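Local coordinates for methionine gamma-lyase (Trichomonas vaginalis, PDB 1E5E), which belongs to the Cys/Met-metabolism family of pyridoxal-phosphate-dependent enzymes, whose fold is related to that of the aminotransferases, at residues K171-H174 against G178-V181; Y277-P282 against F292-G297; E296-A301 against R306-M311. One frame throughout, in Å; residues are numbered along the deposited sequence.

Interaction 1: residues K171-H174 against G178-V181; sequences KDAH and GVLV
Ala173, near the end of helix 166-174, points its CB at Val181 of strand 180-184 and at Val179 in the loop just before it. The tighter meeting is with Val181, whose CG2 lies 3.4 Å from Ala173 CB, closer than two methyl carbons usually rest. CG1 of Val179 reaches the same methyl from two residues earlier, 4.0 Å from Ala173 CB. The other branch of Val179 faces the helix backbone: its CG2 lies 3.5 Å from Ala173 O. Both valines hold CG1 anti to their own backbone N (chi1 -177° in Val179), which leaves CG2 beside that N. The imidazole of His174 follows. It leans across toward the strand with CG beside its backbone N, and its CD2 edge looks at Val179 O, 3.4 Å away and in the ring plane. This is probably a weakly favourable contact. Val181 CG2 lies obliquely to the ring, 3.9 Å from His174 NE2, and so touches both helix residues. The polar end of the histidine is fixed from outside: NE2 is hydrogen-bonded to OD2 of Asp201, an oxygen that also takes the backbone N-H of Val181. One carboxylate oxygen thus links the helix end to the strand. Val151 of strand 148-154 packs on Ala173 and Val179, so the alanine sits over two neighbouring strands of the large sheet. Helix 166-174 connects the parallel strands 148-154 and 180-184, and its last turn packs on strand 180-184, completing the beta-alpha-beta crossover in the seven-stranded sheet of this fold-type I PLP-dependent enzyme.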
loop_
_atom_site.group_PDB
_atom_site.type_symbol
_atom_site.label_atom_id
_atom_site.label_comp_id
_atom_site.label_asym_id
_atom_site.label_seq_id
_atom_site.Cartn_x
_atom_site.Cartn_y
_atom_site.Cartn_z
ATOM N N LYS A 171 38.851 -2.700 21.318
ATOM C CA LYS A 171 40.299 -2.479 21.518
ATOM C C LYS A 171 41.083 -3.744 21.203
ATOM O O LYS A 171 42.048 -3.687 20.461
ATOM C CB LYS A 171 40.610 -2.003 22.929
ATOM C CG LYS A 171 39.988 -0.614 23.180
ATOM C CD LYS A 171 40.238 -0.375 24.667
ATOM C CE LYS A 171 39.858 0.994 25.183
ATOM N NZ LYS A 171 39.738 0.882 26.685
ATOM N N ASP A 172 40.613 -4.913 21.607
ATOM C CA ASP A 172 41.265 -6.148 21.208
ATOM C C ASP A 172 41.248 -6.405 19.695
ATOM O O ASP A 172 42.265 -6.797 19.109
ATOM C CB ASP A 172 40.621 -7.293 21.998
ATOM C CG ASP A 172 40.979 -7.199 23.481
ATOM O OD1 ASP A 172 41.718 -6.332 24.012
ATOM O OD2 ASP A 172 40.420 -8.027 24.214
ATOM N N ALA A 173 40.106 -6.236 19.020
ATOM C CA ALA A 173 40.040 -6.475 17.592
ATOM C C ALA A 173 40.947 -5.492 16.860
ATOM O O ALA A 173 41.658 -5.865 15.933
ATOM C CB ALA A 173 38.614 -6.219 17.050
ATOM N N HIS A 174 40.888 -4.222 17.271
ATOM C CA HIS A 174 41.677 -3.200 16.610
ATOM C C HIS A 174 43.137 -3.141 17.107
ATOM O O HIS A 174 43.923 -2.389 16.520
ATOM C CB HIS A 174 41.063 -1.821 16.730
ATOM C CG HIS A 174 39.710 -1.655 16.096
ATOM N ND1 HIS A 174 38.727 -0.930 16.727
ATOM C CD2 HIS A 174 39.184 -2.089 14.921
ATOM C CE1 HIS A 174 37.645 -0.901 15.951
ATOM N NE2 HIS A 174 37.883 -1.623 14.868
ATOM N N GLY A 178 43.312 -3.555 10.153
ATOM C CA GLY A 178 42.453 -4.179 9.111
ATOM C C GLY A 178 41.352 -5.089 9.615
ATOM O O GLY A 178 40.956 -6.002 8.885
ATOM N N VAL A 179 40.879 -4.926 10.848
ATOM C CA VAL A 179 39.786 -5.789 11.363
ATOM C C VAL A 179 38.555 -4.887 11.490
ATOM O O VAL A 179 38.593 -3.768 12.033
ATOM C CB VAL A 179 40.112 -6.400 12.729
ATOM C CG1 VAL A 179 39.035 -7.359 13.278
ATOM C CG2 VAL A 179 41.461 -7.159 12.651
ATOM N N LEU A 180 37.424 -5.457 11.106
ATOM C CA LEU A 180 36.164 -4.692 11.259
ATOM C C LEU A 180 35.326 -5.273 12.389
ATOM O O LEU A 180 35.132 -6.496 12.439
ATOM C CB LEU A 180 35.409 -4.765 9.907
ATOM C CG LEU A 180 35.997 -3.773 8.879
ATOM C CD1 LEU A 180 35.326 -3.885 7.530
ATOM C CD2 LEU A 180 35.889 -2.338 9.416
ATOM N N VAL A 181 34.884 -4.406 13.290
ATOM C CA VAL A 181 34.006 -4.890 14.355
ATOM C C VAL A 181 32.582 -4.558 13.925
ATOM O O VAL A 181 32.257 -3.388 13.691
ATOM C CB VAL A 181 34.324 -4.279 15.719
ATOM C CG1 VAL A 181 33.346 -4.815 16.770
ATOM C CG2 VAL A 181 35.775 -4.687 16.047
#

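Interaction 2: residues Y277-P282 against F292-G297; sequences YLKSHP and FEDHEG
Lys279 lays its aliphatic chain over one face of the Phe292 ring and carries its ammonium on to Asp294. The two longer side chains slide past each other in opposite directions. CE hangs over the middle of the ring, with Lys279 CE 3.5 Å from the Phe292 centroid, a CH-pi contact in which every ring carbon has the same methylene overhead. Behind it, Lys279 CD lies 4.0 Å from Phe292 CZ, so the chain enters above the far end of the ring. CG stands anti to the backbone N (chi1 170°), carrying the chain out from the helix, and bends at the third and fourth torsions then bring NZ round. The ammonium stays over the same face, Lys279 NZ being 4.5 Å from the Phe292 centroid and 16° off the ring normal, a cation-pi arrangement. These residues join the end of helix 260-279 to the loop after strand 284-288: the chain leaves the helix after Lys279, forms strand 284-288 at the border of the five-stranded sheet, and returns as the loop bearing Phe292 and Asp294. Val287 of that strand touches both Lys279 and Phe292. Asp294 approaches the lysine from the opposite direction, its carboxylate carbon wedged between its own backbone N and carbonyl carbon. A salt bridge joins Lys279 NZ to Asp294 OD1 at 3.1 Å; the oxygen is met on its syn side, but 33° out of the carboxylate plane. Phe292 is buried beneath this exposed ion pair. A sulfate, probably from the crystallisation liquor, lies beside Asp294 and pairs only weakly with Lys279.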
loop_
_atom_site.group_PDB
_atom_site.type_symbol
_atom_site.label_atom_id
_atom_site.label_comp_id
_atom_site.label_asym_id
_atom_site.label_seq_id
_atom_site.Cartn_x
_atom_site.Cartn_y
_atom_site.Cartn_z
ATOM N N TYR A 277 8.407 -9.024 38.353
ATOM C CA TYR A 277 7.386 -9.973 38.752
ATOM C C TYR A 277 7.836 -11.400 38.490
ATOM O O TYR A 277 7.621 -12.285 39.314
ATOM C CB TYR A 277 6.054 -9.676 37.989
ATOM C CG TYR A 277 5.065 -10.788 38.318
ATOM C CD1 TYR A 277 4.405 -10.766 39.533
ATOM C CD2 TYR A 277 4.808 -11.806 37.436
ATOM C CE1 TYR A 277 3.513 -11.771 39.875
ATOM C CE2 TYR A 277 3.915 -12.822 37.736
ATOM C CZ TYR A 277 3.294 -12.780 38.968
ATOM O OH TYR A 277 2.434 -13.765 39.319
ATOM N N LEU A 278 8.463 -11.684 37.346
ATOM C CA LEU A 278 8.867 -13.030 37.001
ATOM C C LEU A 278 9.941 -13.558 37.957
ATOM O O LEU A 278 9.889 -14.684 38.422
ATOM C CB LEU A 278 9.407 -13.147 35.576
ATOM C CG LEU A 278 8.419 -12.778 34.453
ATOM C CD1 LEU A 278 9.138 -12.739 33.097
ATOM C CD2 LEU A 278 7.268 -13.768 34.445
ATOM N N LYS A 279 10.829 -12.640 38.335
ATOM C CA LYS A 279 11.939 -13.007 39.185
ATOM C C LYS A 279 11.456 -13.496 40.556
ATOM O O LYS A 279 12.080 -14.360 41.179
ATOM C CB LYS A 279 12.866 -11.811 39.296
ATOM C CG LYS A 279 13.965 -11.955 40.336
ATOM C CD LYS A 279 14.610 -10.585 40.574
ATOM C CE LYS A 279 15.908 -10.494 39.803
ATOM N NZ LYS A 279 17.098 -10.788 40.670
ATOM N N SER A 280 10.345 -12.971 41.043
ATOM C CA SER A 280 9.965 -13.433 42.381
ATOM C C SER A 280 8.890 -14.500 42.373
ATOM O O SER A 280 8.360 -14.810 43.429
ATOM C CB SER A 280 9.593 -12.156 43.130
ATOM O OG SER A 280 8.251 -11.877 42.772
ATOM N N HIS A 281 8.575 -15.050 41.217
ATOM C CA HIS A 281 7.590 -16.096 41.095
ATOM C C HIS A 281 8.242 -17.450 41.394
ATOM O O HIS A 281 9.256 -17.800 40.815
ATOM C CB HIS A 281 6.953 -16.159 39.713
ATOM C CG HIS A 281 5.676 -16.941 39.759
ATOM N ND1 HIS A 281 5.701 -18.318 39.755
ATOM C CD2 HIS A 281 4.385 -16.561 39.855
ATOM C CE1 HIS A 281 4.472 -18.788 39.850
ATOM N NE2 HIS A 281 3.662 -17.740 39.891
ATOM N N PRO A 282 7.628 -18.241 42.254
ATOM C CA PRO A 282 8.188 -19.532 42.640
ATOM C C PRO A 282 8.352 -20.527 41.503
ATOM O O PRO A 282 9.248 -21.377 41.617
ATOM C CB PRO A 282 7.246 -20.050 43.719
ATOM C CG PRO A 282 6.367 -18.914 44.097
ATOM C CD PRO A 282 6.379 -17.902 42.979
ATOM N N PHE A 292 18.510 -5.661 35.803
ATOM C CA PHE A 292 18.764 -6.196 37.137
ATOM C C PHE A 292 20.128 -5.804 37.671
ATOM O O PHE A 292 21.175 -6.063 37.062
ATOM C CB PHE A 292 18.585 -7.718 37.117
ATOM C CG PHE A 292 17.149 -8.145 37.028
ATOM C CD1 PHE A 292 16.116 -7.308 37.417
ATOM C CD2 PHE A 292 16.835 -9.410 36.566
ATOM C CE1 PHE A 292 14.792 -7.718 37.326
ATOM C CE2 PHE A 292 15.510 -9.825 36.486
ATOM C CZ PHE A 292 14.505 -8.998 36.870
ATOM N N GLU A 293 20.126 -5.259 38.888
ATOM C CA GLU A 293 21.303 -4.820 39.626
ATOM C C GLU A 293 22.310 -5.923 39.935
ATOM O O GLU A 293 23.528 -5.700 39.864
ATOM C CB GLU A 293 20.882 -4.145 40.941
ATOM N N ASP A 294 21.838 -7.127 40.260
ATOM C CA ASP A 294 22.687 -8.289 40.479
ATOM C C ASP A 294 23.352 -8.812 39.204
ATOM O O ASP A 294 24.587 -9.005 39.179
ATOM C CB ASP A 294 22.021 -9.488 41.171
ATOM C CG ASP A 294 20.905 -10.174 40.397
ATOM O OD1 ASP A 294 19.871 -9.446 40.402
ATOM O OD2 ASP A 294 21.013 -11.304 39.823
ATOM N N HIS A 295 22.579 -9.142 38.170
ATOM C CA HIS A 295 23.062 -9.692 36.925
ATOM C C HIS A 295 24.439 -9.230 36.461
ATOM O O HIS A 295 24.890 -8.093 36.631
ATOM N N GLU A 296 25.100 -10.160 35.768
ATOM C CA GLU A 296 26.419 -9.998 35.186
ATOM C C GLU A 296 26.388 -9.058 33.981
ATOM O O GLU A 296 25.571 -9.229 33.061
ATOM C CB GLU A 296 26.981 -11.374 34.766
ATOM C CG GLU A 296 28.166 -11.396 33.825
ATOM C CD GLU A 296 29.540 -11.099 34.386
ATOM O OE1 GLU A 296 29.729 -11.243 35.612
ATOM O OE2 GLU A 296 30.488 -10.734 33.644
ATOM N N GLY A 297 27.304 -8.085 33.991
ATOM C CA GLY A 297 27.372 -7.151 32.872
ATOM C C GLY A 297 26.432 -5.967 33.053
ATOM O O GLY A 297 26.234 -5.160 32.148
#

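Interaction 3: residues E296-A301 against R306-M311; sequences EGHDIA and RMYGSM. Unlike the reference sequence in segment 306-311: Tyr308 (reference Ser). With SO4 (sulfate ion), chain D.
Tyr308, which stands where the reference sequence has serine, reaches across to Ala301 and His298 on helix 298-304. From CB the chain turns so that CG lies beside the backbone N (chi1 -68°), which aims the ring at the helix. Its CE2 lies 4.3 Å from Ala301 C and 4.4 Å from Ala301 CB, a loose contact. The same carbon meets the imidazole, Tyr308 CE2 lying 3.8 Å from His298 CE1. CZ is nearer, 3.4 Å from His298 CE1. The side chains cross at about a right angle, yet their ring planes differ by only 33°, and the pair is oblique, centroids 5.2 Å apart. At the tip, Tyr308 OH sits 3.1 Å from His298 CE1 and donates a hydrogen bond to sulfate O4 at 3.0 Å. The histidine serves the same ion, NE2 giving its N-H to sulfate O2 at 2.9 Å, in the ring plane but bent to 131°. Lys302 also binds this sulfate, which is probably from the crystallisation liquor. With His298 ND1 hydrogen-bonded to the carbonyl of Pro290 and NE2 directed at an anion, both ring nitrogens appear to act as donors, consistent with a positively charged imidazole, at least with sulfate bound in this crystal.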
loop_
_atom_site.group_PDB
_atom_site.type_symbol
_atom_site.label_atom_id
_atom_site.label_comp_id
_atom_site.label_asym_id
_atom_site.label_seq_id
_atom_site.Cartn_x
_atom_site.Cartn_y
_atom_site.Cartn_z
ATOM N N GLU A 296 25.100 -10.160 35.768
ATOM C CA GLU A 296 26.419 -9.998 35.186
ATOM C C GLU A 296 26.388 -9.058 33.981
ATOM O O GLU A 296 25.571 -9.229 33.061
ATOM C CB GLU A 296 26.981 -11.374 34.766
ATOM C CG GLU A 296 28.166 -11.396 33.825
ATOM C CD GLU A 296 29.540 -11.099 34.386
ATOM O OE1 GLU A 296 29.729 -11.243 35.612
ATOM O OE2 GLU A 296 30.488 -10.734 33.644
ATOM N N GLY A 297 27.304 -8.085 33.991
ATOM C CA GLY A 297 27.372 -7.151 32.872
ATOM C C GLY A 297 26.432 -5.967 33.053
ATOM O O GLY A 297 26.234 -5.160 32.148
ATOM N N HIS A 298 25.885 -5.838 34.260
ATOM C CA HIS A 298 24.975 -4.750 34.570
ATOM C C HIS A 298 25.605 -3.360 34.480
ATOM O O HIS A 298 25.004 -2.456 33.888
ATOM C CB HIS A 298 24.325 -4.911 35.960
ATOM C CG HIS A 298 23.406 -3.745 36.210
ATOM N ND1 HIS A 298 22.240 -3.589 35.487
ATOM C CD2 HIS A 298 23.551 -2.640 37.016
ATOM C CE1 HIS A 298 21.682 -2.448 35.869
ATOM N NE2 HIS A 298 22.455 -1.860 36.775
ATOM N N ASP A 299 26.787 -3.155 35.025
ATOM C CA ASP A 299 27.535 -1.915 34.924
ATOM C C ASP A 299 27.956 -1.669 33.475
ATOM O O ASP A 299 27.975 -0.509 33.053
ATOM C CB ASP A 299 28.721 -2.078 35.866
ATOM C CG ASP A 299 28.209 -2.236 37.299
ATOM O OD1 ASP A 299 28.862 -3.003 38.044
ATOM O OD2 ASP A 299 27.184 -1.615 37.681
ATOM N N ILE A 300 28.273 -2.718 32.734
ATOM C CA ILE A 300 28.578 -2.647 31.316
ATOM C C ILE A 300 27.302 -2.305 30.526
ATOM O O ILE A 300 27.300 -1.373 29.726
ATOM C CB ILE A 300 29.111 -3.936 30.671
ATOM C CG1 ILE A 300 30.449 -4.369 31.305
ATOM C CG2 ILE A 300 29.262 -3.790 29.160
ATOM C CD1 ILE A 300 31.489 -3.260 31.277
ATOM N N ALA A 301 26.191 -2.927 30.894
ATOM C CA ALA A 301 24.904 -2.711 30.234
ATOM C C ALA A 301 24.472 -1.271 30.488
ATOM O O ALA A 301 24.043 -0.554 29.599
ATOM C CB ALA A 301 23.850 -3.646 30.798
ATOM N N ARG A 306 20.982 3.265 27.236
ATOM C CA ARG A 306 20.295 4.364 27.891
ATOM C C ARG A 306 19.058 3.845 28.622
ATOM O O ARG A 306 18.516 4.586 29.456
ATOM C CB ARG A 306 19.860 5.450 26.917
ATOM C CG ARG A 306 20.967 5.852 25.960
ATOM C CD ARG A 306 20.692 7.174 25.208
ATOM N NE ARG A 306 21.947 7.500 24.497
ATOM C CZ ARG A 306 22.391 6.914 23.387
ATOM N NH1 ARG A 306 21.748 5.970 22.695
ATOM N NH2 ARG A 306 23.562 7.323 22.909
ATOM N N MET A 307 18.459 2.747 28.117
ATOM C CA MET A 307 17.305 2.128 28.747
ATOM C C MET A 307 17.635 0.635 28.784
ATOM O O MET A 307 18.494 0.258 27.980
ATOM C CB MET A 307 15.967 2.351 28.015
ATOM C CG MET A 307 15.599 3.824 28.193
ATOM S SD MET A 307 14.013 4.278 27.550
ATOM C CE MET A 307 14.297 4.231 25.777
ATOM N N TYR A 308 16.946 -0.160 29.583
ATOM C CA TYR A 308 17.324 -1.561 29.632
ATOM C C TYR A 308 16.569 -2.441 28.657
ATOM O O TYR A 308 16.777 -3.661 28.684
ATOM C CB TYR A 308 17.241 -2.073 31.087
ATOM C CG TYR A 308 18.314 -1.420 31.955
ATOM C CD1 TYR A 308 18.000 -0.569 33.008
ATOM C CD2 TYR A 308 19.653 -1.686 31.709
ATOM C CE1 TYR A 308 18.998 -0.021 33.803
ATOM C CE2 TYR A 308 20.666 -1.140 32.473
ATOM C CZ TYR A 308 20.311 -0.317 33.536
ATOM O OH TYR A 308 21.323 0.241 34.276
ATOM N N GLY A 309 15.749 -1.855 27.779
ATOM C CA GLY A 309 15.171 -2.673 26.707
ATOM C C GLY A 309 13.901 -3.404 27.133
ATOM O O GLY A 309 13.501 -3.324 28.290
ATOM N N SER A 310 13.281 -4.109 26.189
ATOM C CA SER A 310 12.021 -4.760 26.542
ATOM C C SER A 310 12.123 -6.259 26.345
ATOM O O SER A 310 11.083 -6.882 26.518
ATOM C CB SER A 310 10.873 -4.100 25.779
ATOM O OG SER A 310 10.792 -4.631 24.463
ATOM N N MET A 311 13.337 -6.757 26.139
ATOM C CA MET A 311 13.577 -8.193 26.041
ATOM C C MET A 311 13.801 -8.712 27.482
ATOM O O MET A 311 14.515 -8.114 28.288
ATOM C CB MET A 311 14.790 -8.596 25.185
ATOM C CG MET A 311 14.697 -8.147 23.704
ATOM S SD MET A 311 13.169 -8.681 22.912
ATOM C CE MET A 311 13.341 -10.430 22.825
HETATM S S SO4 D . 20.336 1.767 37.311
HETATM O O1 SO4 D . 19.037 1.982 38.034
HETATM O O2 SO4 D . 20.584 0.300 37.116
HETATM O O3 SO4 D . 21.460 2.305 38.184
HETATM O O4 SO4 D . 20.316 2.528 36.019
#

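How the interactions relate
Interaction 1 belongs to the seven-stranded sheet and stands apart, its centre about 34 Å from that of interaction 2 and about 24 Å from that of interaction 3. The other two are neighbours, with centres about 12 Å apart: they share Glu296 and Gly297, and the loop of interaction 2 runs into helix 298-304 of interaction 3. Residues 292 to 308 lie between strands 284-288 and 311-316, and interaction 2 ties their loop to helix 260-279. The chemistry follows place. Interaction 1, largely buried, brings methyls, an imidazole and two carbonyl oxygens together; interaction 2 sets an ion pair at the surface over a buried ring; interaction 3, partly buried, turns two aromatic side chains toward a bound anion.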